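Local atomic coordinates of anthranilate-CoA ligase (Stigmatella aurantiaca, PDB entry 4WV3), a protein that belongs to the ANL clan of AMP-binding enzymes, built from a large AMP-binding domain and a smaller C-terminal domain. Residues A[296-299]-A[300-303]; A[427-430]-A[431-435]; A[277-281]-A[282-286]; A[417-421]-A[422-426]. All blocks are in the same frame, centred on the assembly; numbering follows the deposited sequence.

Contact 1. Residues A[296-299]-A[300-303]; sequences ALPA and ALWY. With 3UK (5'-O-[(S)-[(2-aminobenzoyl)oxy](hydroxy)phosphoryl]adenosine), chain C.
L297 reaches forward along the chain to L301 and W302 and so packs the start of a helix from its preceding loop. With CG anti to the backbone N (chi1 177°), the isopropyl end reaches the helix. There CD1 settles against L301 CB at 3.8 Å, while CD2 comes up to the rim of the indole, in its plane and 3.9 Å from W302 CD1. One residue on, P298 and L301 run alongside each other, with P298 CD 4.0 Å from L301 CD1. This is the dense part of the contact: both leucines are buried, helix 267-274 lies against them, and the indole NE1 is tied to the carbonyl of I313. On the exposed side, the Y303 ring lies obliquely by A299 O, and its only apolar touch across the contact is the long one of CE2 to A299 CB at 4.4 Å. The backbone joins the two sides. P298 O accepts W302 N at 3.2 Å and takes a weaker bond from L301 N, whereas A299 O receives Y303 N at 3.1 Å. P298 thus holds the N-cap position, and upstream A296 places CB 3.8 Å from C17 of the ligand's adenine ring. The whole is a helix N-terminus following a strand and pocket loop, with the loop contributing to the adenosine end of the ligand site.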
# COMPACT_ATOMS: atom_id res chain seq x y z
N ALA A 296 -7.40 8.37 2.55
CA ALA A 296 -7.21 9.79 2.82
C ALA A 296 -6.92 10.07 4.29
O ALA A 296 -7.65 9.61 5.18
CB ALA A 296 -8.42 10.58 2.36
N LEU A 297 -5.84 10.80 4.55
CA LEU A 297 -5.47 11.18 5.91
C LEU A 297 -6.26 12.39 6.37
O LEU A 297 -6.11 13.48 5.81
CB LEU A 297 -3.97 11.47 6.00
CG LEU A 297 -3.46 11.93 7.37
CD1 LEU A 297 -3.45 10.78 8.36
CD2 LEU A 297 -2.08 12.57 7.25
N PRO A 298 -7.10 12.21 7.40
CA PRO A 298 -7.91 13.30 7.96
C PRO A 298 -7.04 14.43 8.48
O PRO A 298 -5.95 14.18 9.00
CB PRO A 298 -8.65 12.63 9.12
CG PRO A 298 -8.65 11.18 8.78
CD PRO A 298 -7.35 10.94 8.09
N ALA A 299 -7.51 15.67 8.35
CA ALA A 299 -6.76 16.83 8.81
C ALA A 299 -6.54 16.77 10.32
O ALA A 299 -5.50 17.19 10.82
CB ALA A 299 -7.48 18.11 8.42
N ALA A 300 -7.53 16.24 11.03
CA ALA A 300 -7.46 16.12 12.48
C ALA A 300 -6.31 15.21 12.91
O ALA A 300 -5.68 15.43 13.94
CB ALA A 300 -8.78 15.60 13.04
N LEU A 301 -6.05 14.18 12.11
CA LEU A 301 -4.94 13.27 12.39
C LEU A 301 -3.59 13.90 12.06
O LEU A 301 -2.60 13.63 12.73
CB LEU A 301 -5.11 11.95 11.63
CG LEU A 301 -5.89 10.86 12.35
CD1 LEU A 301 -5.93 9.59 11.52
CD2 LEU A 301 -5.28 10.59 13.72
N TRP A 302 -3.57 14.72 11.02
CA TRP A 302 -2.34 15.40 10.62
C TRP A 302 -1.88 16.35 11.72
O TRP A 302 -0.69 16.43 12.03
CB TRP A 302 -2.52 16.16 9.31
CG TRP A 302 -1.23 16.69 8.75
CD1 TRP A 302 -0.42 16.09 7.83
CD2 TRP A 302 -0.59 17.93 9.10
NE1 TRP A 302 0.67 16.88 7.57
CE2 TRP A 302 0.59 18.01 8.34
CE3 TRP A 302 -0.91 18.97 9.97
CZ2 TRP A 302 1.46 19.10 8.43
CZ3 TRP A 302 -0.04 20.05 10.06
CH2 TRP A 302 1.13 20.11 9.30
N TYR A 303 -2.83 17.08 12.30
CA TYR A 303 -2.52 18.02 13.37
C TYR A 303 -2.17 17.30 14.67
O TYR A 303 -1.24 17.70 15.37
CB TYR A 303 -3.67 19.00 13.60
CG TYR A 303 -3.84 20.03 12.50
CD1 TYR A 303 -2.84 20.95 12.23
CD2 TYR A 303 -4.99 20.07 11.73
CE1 TYR A 303 -2.98 21.89 11.22
CE2 TYR A 303 -5.15 21.01 10.73
CZ TYR A 303 -4.14 21.91 10.48
OH TYR A 303 -4.29 22.85 9.48
C10 3UK C . -6.93 4.66 -2.34
C15 3UK C . -6.03 6.75 -1.33
C17 3UK C . -6.94 8.80 -0.61
C21 3UK C . -7.40 5.16 -3.68
C26 3UK C . -1.13 2.69 -2.73
C28 3UK C . 0.25 4.56 -2.07
O01 3UK C . -3.17 1.88 -1.71
C02 3UK C . -2.51 1.92 -2.73
O03 3UK C . -2.76 1.00 -3.78
P04 3UK C . -4.06 0.08 -3.77
O05 3UK C . -4.02 -0.84 -5.03
O06 3UK C . -5.41 0.95 -3.83
C07 3UK C . -5.38 2.27 -4.40
C08 3UK C . -6.60 3.00 -3.93
O09 3UK C . -6.47 3.32 -2.53
N11 3UK C . -5.87 5.47 -1.84
C12 3UK C . -4.55 5.12 -1.77
N13 3UK C . -3.86 6.16 -1.23
C14 3UK C . -4.75 7.18 -0.94
N16 3UK C . -7.10 7.57 -1.15
N18 3UK C . -5.76 9.27 -0.23
C19 3UK C . -4.65 8.52 -0.36
N20 3UK C . -3.40 9.03 0.05
O22 3UK C . -8.80 5.01 -3.78
C23 3UK C . -6.73 4.29 -4.64
O24 3UK C . -7.56 4.13 -5.81
O25 3UK C . -4.06 -0.79 -2.53
C27 3UK C . -1.00 3.88 -2.05
C29 3UK C . 1.36 4.01 -2.79
C30 3UK C . 1.23 2.83 -3.47
C31 3UK C . -0.02 2.14 -3.45
N32 3UK C . -0.16 0.88 -4.17

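Contact 2. Residues A[427-430]-A[431-435]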
# COMPACT_ATOMS: atom_id res chain seq x y z
N VAL A 427 -15.67 10.41 2.80
CA VAL A 427 -14.40 10.93 3.31
C VAL A 427 -14.61 12.22 4.11
O VAL A 427 -14.05 12.37 5.20
CB VAL A 427 -13.40 11.20 2.17
CG1 VAL A 427 -12.12 11.83 2.71
CG2 VAL A 427 -13.09 9.91 1.43
N GLU A 428 -15.41 13.13 3.57
CA GLU A 428 -15.69 14.39 4.24
C GLU A 428 -16.41 14.17 5.57
O GLU A 428 -16.07 14.79 6.58
CB GLU A 428 -16.53 15.31 3.36
CG GLU A 428 -16.90 16.62 4.03
CD GLU A 428 -17.87 17.45 3.21
OE1 GLU A 428 -18.15 17.06 2.05
OE2 GLU A 428 -18.35 18.48 3.72
N VAL A 429 -17.40 13.29 5.56
CA VAL A 429 -18.17 13.01 6.77
C VAL A 429 -17.31 12.31 7.82
O VAL A 429 -17.34 12.67 8.99
CB VAL A 429 -19.42 12.15 6.46
CG1 VAL A 429 -20.23 11.91 7.72
CG2 VAL A 429 -20.28 12.84 5.41
N GLU A 430 -16.52 11.33 7.38
CA GLU A 430 -15.61 10.62 8.27
C GLU A 430 -14.54 11.56 8.84
O GLU A 430 -14.15 11.42 10.00
CB GLU A 430 -14.94 9.45 7.54
CG GLU A 430 -15.89 8.30 7.22
CD GLU A 430 -15.29 7.32 6.23
OE1 GLU A 430 -14.07 7.39 5.98
OE2 GLU A 430 -16.04 6.47 5.69
N SER A 431 -14.09 12.50 8.02
CA SER A 431 -13.08 13.46 8.44
C SER A 431 -13.63 14.41 9.50
O SER A 431 -12.89 14.90 10.36
CB SER A 431 -12.57 14.27 7.24
OG SER A 431 -11.64 15.26 7.65
N THR A 432 -14.93 14.67 9.44
CA THR A 432 -15.59 15.53 10.41
C THR A 432 -15.80 14.79 11.73
O THR A 432 -15.57 15.34 12.80
CB THR A 432 -16.95 16.03 9.88
OG1 THR A 432 -16.73 16.86 8.73
CG2 THR A 432 -17.68 16.83 10.95
N LEU A 433 -16.22 13.53 11.63
CA LEU A 433 -16.47 12.71 12.81
C LEU A 433 -15.20 12.50 13.63
O LEU A 433 -15.24 12.49 14.86
CB LEU A 433 -17.05 11.35 12.40
CG LEU A 433 -18.48 11.34 11.88
CD1 LEU A 433 -18.77 10.04 11.16
CD2 LEU A 433 -19.46 11.54 13.02
N ILE A 434 -14.07 12.34 12.95
CA ILE A 434 -12.81 12.04 13.62
C ILE A 434 -12.25 13.25 14.36
O ILE A 434 -11.32 13.13 15.16
CB ILE A 434 -11.76 11.48 12.63
CG1 ILE A 434 -10.77 10.57 13.35
CG2 ILE A 434 -11.06 12.61 11.89
CD1 ILE A 434 -9.80 9.86 12.43
N GLN A 435 -12.82 14.42 14.10
CA GLN A 435 -12.43 15.64 14.81
C GLN A 435 -12.78 15.55 16.29
O GLN A 435 -12.09 16.12 17.14
CB GLN A 435 -13.08 16.87 14.19
CG GLN A 435 -12.54 17.24 12.82
CD GLN A 435 -13.25 18.44 12.22
OE1 GLN A 435 -14.29 18.88 12.71
NE2 GLN A 435 -12.68 18.98 11.15
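V427, E428, V429 and E430 pass their carbonyl oxygens to the amides of S431, T432, L433 and I434 in turn, the i to i+4 ladder of an alpha-helix, with L433 N to V429 O at 3.0 Å as a representative rung. T432 adds a side-chain bond to this ladder. With chi1 at -64° its OG1 stands beside its own backbone N, and from there the hydroxyl donates to E428 O at 3.1 Å. The T432 amide reaches that same oxygen from the other face of the carbonyl plane, so two donors of one residue grip a single acceptor; the side-chain bond holds OG1 in its rotamer. V429 and L433 form the apolar stripe: they lie side by side and point the same way, with V429 CG1 4.2 Å from L433 CD1. E430 turns its extended chain elsewhere, its carboxylate held by a salt bridge from OE1 to R509 and a hydrogen bond from V444 N to OE2. E428 is likewise paired, with K488. This helix is covered on several sides. V429 and L433 press on V444 of strand 439-448, and L433 also meets I476 and C480 of helix 470-483, which further contributes H479 to the carbonyl of T432. I434, by contrast, faces A300 and L301 of helix 299-309, which belongs to the large AMP-binding region.

Contact 3. Residues A[277-281]-A[282-286]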
# COMPACT_ATOMS: atom_id res chain seq x y z
N LYS A 277 -2.21 5.53 25.30
CA LYS A 277 -2.13 6.46 26.42
C LYS A 277 -0.68 6.88 26.68
O LYS A 277 -0.42 7.93 27.26
CB LYS A 277 -2.73 5.83 27.68
CG LYS A 277 -1.95 4.64 28.19
CD LYS A 277 -2.66 3.98 29.37
CE LYS A 277 -1.87 2.78 29.87
NZ LYS A 277 -2.64 2.02 30.90
N ASP A 278 0.26 6.04 26.24
CA ASP A 278 1.68 6.30 26.43
C ASP A 278 2.39 6.46 25.10
O ASP A 278 3.48 5.92 24.90
CB ASP A 278 2.31 5.17 27.25
CG ASP A 278 2.12 3.81 26.61
OD1 ASP A 278 1.21 3.68 25.76
OD2 ASP A 278 2.87 2.88 26.95
N PHE A 279 1.78 7.20 24.19
CA PHE A 279 2.34 7.42 22.86
C PHE A 279 3.68 8.14 22.91
O PHE A 279 4.63 7.77 22.22
CB PHE A 279 1.36 8.20 21.98
CG PHE A 279 1.95 8.69 20.69
CD1 PHE A 279 2.09 7.83 19.61
CD2 PHE A 279 2.37 10.00 20.56
CE1 PHE A 279 2.64 8.28 18.43
CE2 PHE A 279 2.92 10.45 19.38
CZ PHE A 279 3.06 9.59 18.31
N SER A 280 3.75 9.18 23.73
CA SER A 280 4.93 10.03 23.80
C SER A 280 6.10 9.38 24.53
O SER A 280 7.21 9.91 24.54
CB SER A 280 4.59 11.37 24.45
OG SER A 280 4.05 11.18 25.75
N GLN A 281 5.85 8.22 25.13
CA GLN A 281 6.89 7.52 25.89
C GLN A 281 7.94 6.88 24.98
O GLN A 281 8.98 6.43 25.45
CB GLN A 281 6.27 6.48 26.82
CG GLN A 281 5.36 7.07 27.88
CD GLN A 281 6.09 8.01 28.83
OE1 GLN A 281 7.29 7.87 29.06
NE2 GLN A 281 5.36 8.98 29.37
N HIS A 282 7.65 6.83 23.68
CA HIS A 282 8.59 6.29 22.71
C HIS A 282 9.38 7.42 22.05
O HIS A 282 8.82 8.46 21.72
CB HIS A 282 7.85 5.47 21.65
CG HIS A 282 6.93 4.44 22.21
ND1 HIS A 282 7.33 3.15 22.49
CD2 HIS A 282 5.62 4.51 22.54
CE1 HIS A 282 6.31 2.47 22.97
NE2 HIS A 282 5.25 3.27 23.01
N ASP A 283 10.67 7.20 21.86
CA ASP A 283 11.53 8.20 21.22
C ASP A 283 11.38 8.16 19.71
O ASP A 283 11.81 7.20 19.05
CB ASP A 283 12.99 7.99 21.63
CG ASP A 283 13.91 9.02 21.02
OD1 ASP A 283 13.44 10.14 20.73
OD2 ASP A 283 15.11 8.71 20.82
N LEU A 284 10.78 9.20 19.15
CA LEU A 284 10.55 9.30 17.71
C LEU A 284 11.35 10.44 17.10
O LEU A 284 10.97 10.99 16.07
CB LEU A 284 9.06 9.50 17.43
CG LEU A 284 8.14 8.28 17.31
CD1 LEU A 284 8.13 7.44 18.58
CD2 LEU A 284 6.73 8.72 16.96
N SER A 285 12.46 10.80 17.74
CA SER A 285 13.24 11.96 17.34
C SER A 285 14.01 11.78 16.04
O SER A 285 14.35 12.75 15.37
CB SER A 285 14.19 12.38 18.46
OG SER A 285 15.11 11.34 18.76
N SER A 286 14.29 10.53 15.68
CA SER A 286 15.03 10.24 14.45
C SER A 286 14.21 10.58 13.21
O SER A 286 14.76 10.86 12.15
CB SER A 286 15.48 8.78 14.42
OG SER A 286 14.37 7.90 14.50
O HOH W 1 2.88 2.28 23.56
O HOH W 2 6.23 9.81 20.64
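H282 turns the edge of its imidazole to the carbonyl oxygen of F279, at the end of the turn that runs from D278, and most of the polar contact gathers round it. Of the direct hydrogen bonds across the turn there is one, and it is weak: H282 N to F279 O at 3.5 Å. The imidazole comes to the same oxygen. Its CG stands beside the backbone N, anti to the carbonyl carbon (chi1 -51°), which puts CD2 3.4 Å from F279 O, near the ring plane. Two waters carry the remaining polar links. One sits in the plane of the imidazole, 2.6 Å from H282 NE2, and donates to D278 OD1 at 3.1 Å. The other donates to both F279 O and H282 O, and it also stands above one face of the phenyl ring, offset toward the rim. Apolar contact is confined to F279 and L284, whose side chains cross at about a right angle with F279 CZ 4.0 Å from L284 CD2. The phenyl ring is buried against helices 248-258, 267-274 and 299-309, meeting W305 on the last. Further along, D283 OD1 accepts S285 OG at 2.8 Å and S285 N at 3.2 Å, both from the same face of the carboxylate. The amide bond makes an Asx turn, to which the hydroxyl adds a second bond, in the surface loop that completes a beta-alpha-beta crossover from strand 262-265.

Contact 4. Residues A[417-421]-A[422-426]; sequences LKVGG and IWVSP
K418 lays its side chain across W423, its non-hydrogen-bonded neighbour on the other strand. CB starts above the ring near its rim, 3.7 Å from W423 CZ3, on the face that CE and NZ also cover. CG passes 4.2 Å from I422 O. Bends at chi3 and chi4 (-68° and -65°) then curl the chain back, so that CE stands over the six-membered ring, 3.9 Å from its centroid, in a CH-pi contact. At the tip, NZ lies 3.8 Å from the centroid but 34° off the ring normal: an off-centre cation-pi interaction. The frame for this pair is a tight antiparallel beta hairpin, closed by a type I' turn from V419 to I422 whose two central glycines, G420 and G421, both take positive phi. V419 N donates to I422 O at 2.9 Å, the return bond from I422 N is weak, and L417 N donates to V424 O at the open end. The other face of the hairpin is apolar. There V419 CG2 meets V424 CG2 at 3.7 Å, and L417 covers V424 before its CD2 slides past the ring of P426. S425, just before P426, turns its OG to E428 N as the N-cap of the following helix.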
# COMPACT_ATOMS: atom_id res chain seq x y z
N LEU A 417 -22.16 8.06 -1.70
CA LEU A 417 -23.58 7.85 -1.45
C LEU A 417 -24.42 9.02 -1.97
O LEU A 417 -24.01 10.17 -1.88
CB LEU A 417 -23.85 7.58 0.04
CG LEU A 417 -23.07 8.33 1.11
CD1 LEU A 417 -23.92 8.48 2.37
CD2 LEU A 417 -21.77 7.61 1.45
N LYS A 418 -25.58 8.70 -2.52
CA LYS A 418 -26.47 9.70 -3.08
C LYS A 418 -27.67 9.95 -2.16
O LYS A 418 -28.54 9.09 -2.02
CB LYS A 418 -26.96 9.28 -4.46
CG LYS A 418 -27.96 10.23 -5.09
CD LYS A 418 -28.57 9.65 -6.36
CE LYS A 418 -27.54 9.52 -7.47
NZ LYS A 418 -27.04 10.85 -7.92
N VAL A 419 -27.70 11.12 -1.53
CA VAL A 419 -28.79 11.47 -0.63
C VAL A 419 -29.61 12.63 -1.18
O VAL A 419 -29.17 13.78 -1.16
CB VAL A 419 -28.27 11.82 0.77
CG1 VAL A 419 -29.43 12.16 1.70
CG2 VAL A 419 -27.44 10.68 1.33
N GLY A 420 -30.81 12.32 -1.66
CA GLY A 420 -31.70 13.33 -2.22
C GLY A 420 -31.20 13.88 -3.54
O GLY A 420 -31.40 15.05 -3.85
N GLY A 421 -30.54 13.03 -4.32
CA GLY A 421 -30.01 13.42 -5.61
C GLY A 421 -28.60 13.98 -5.52
O GLY A 421 -27.85 13.94 -6.49
N ILE A 422 -28.26 14.51 -4.35
CA ILE A 422 -26.94 15.10 -4.13
C ILE A 422 -25.94 14.06 -3.65
O ILE A 422 -26.25 13.25 -2.78
CB ILE A 422 -27.01 16.23 -3.08
CG1 ILE A 422 -28.30 17.04 -3.25
CG2 ILE A 422 -25.78 17.12 -3.18
CD1 ILE A 422 -28.50 18.08 -2.17
N TRP A 423 -24.75 14.08 -4.23
CA TRP A 423 -23.71 13.13 -3.86
C TRP A 423 -23.08 13.47 -2.51
O TRP A 423 -22.70 14.61 -2.26
CB TRP A 423 -22.62 13.05 -4.94
CG TRP A 423 -23.06 12.32 -6.17
CD1 TRP A 423 -23.28 12.85 -7.40
CD2 TRP A 423 -23.34 10.92 -6.28
NE1 TRP A 423 -23.67 11.87 -8.28
CE2 TRP A 423 -23.72 10.67 -7.61
CE3 TRP A 423 -23.30 9.84 -5.38
CZ2 TRP A 423 -24.06 9.40 -8.07
CZ3 TRP A 423 -23.63 8.58 -5.84
CH2 TRP A 423 -24.01 8.37 -7.17
N VAL A 424 -22.98 12.47 -1.64
CA VAL A 424 -22.39 12.66 -0.32
C VAL A 424 -21.06 11.93 -0.22
O VAL A 424 -20.99 10.71 -0.40
CB VAL A 424 -23.34 12.17 0.79
CG1 VAL A 424 -22.63 12.20 2.14
CG2 VAL A 424 -24.60 13.01 0.82
N SER A 425 -20.01 12.68 0.08
CA SER A 425 -18.68 12.11 0.24
C SER A 425 -18.52 11.50 1.62
O SER A 425 -18.69 12.18 2.64
CB SER A 425 -17.61 13.19 0.03
OG SER A 425 -16.34 12.73 0.44
N PRO A 426 -18.19 10.19 1.67
CA PRO A 426 -17.93 9.53 2.95
C PRO A 426 -16.67 10.07 3.61
O PRO A 426 -16.62 10.18 4.83
CB PRO A 426 -17.75 8.06 2.56
CG PRO A 426 -17.35 8.10 1.12
CD PRO A 426 -18.09 9.27 0.54

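Contacts 4 and 2 follow one another in the chain: the hairpin runs into helix 426-433, and V424 CG1 packs on V429 CG2 at 4.1 Å. Contacts 1 and 2, whose centres are 9 Å apart, come from different regions of the enzyme yet touch directly. I434 CG2 lies 3.7 Å from P298 CB, and V427 CG1 is 3.9 Å from A296 CB, beside the adenine of the ligand. The C-terminal region thus meets the AMP-binding region next to the pocket, with the side chain of V427 about 7 Å from the ligand. Contact 3 stands apart, its centre about 19 Å from that of contact 1 and 40 Å from that of contact 4.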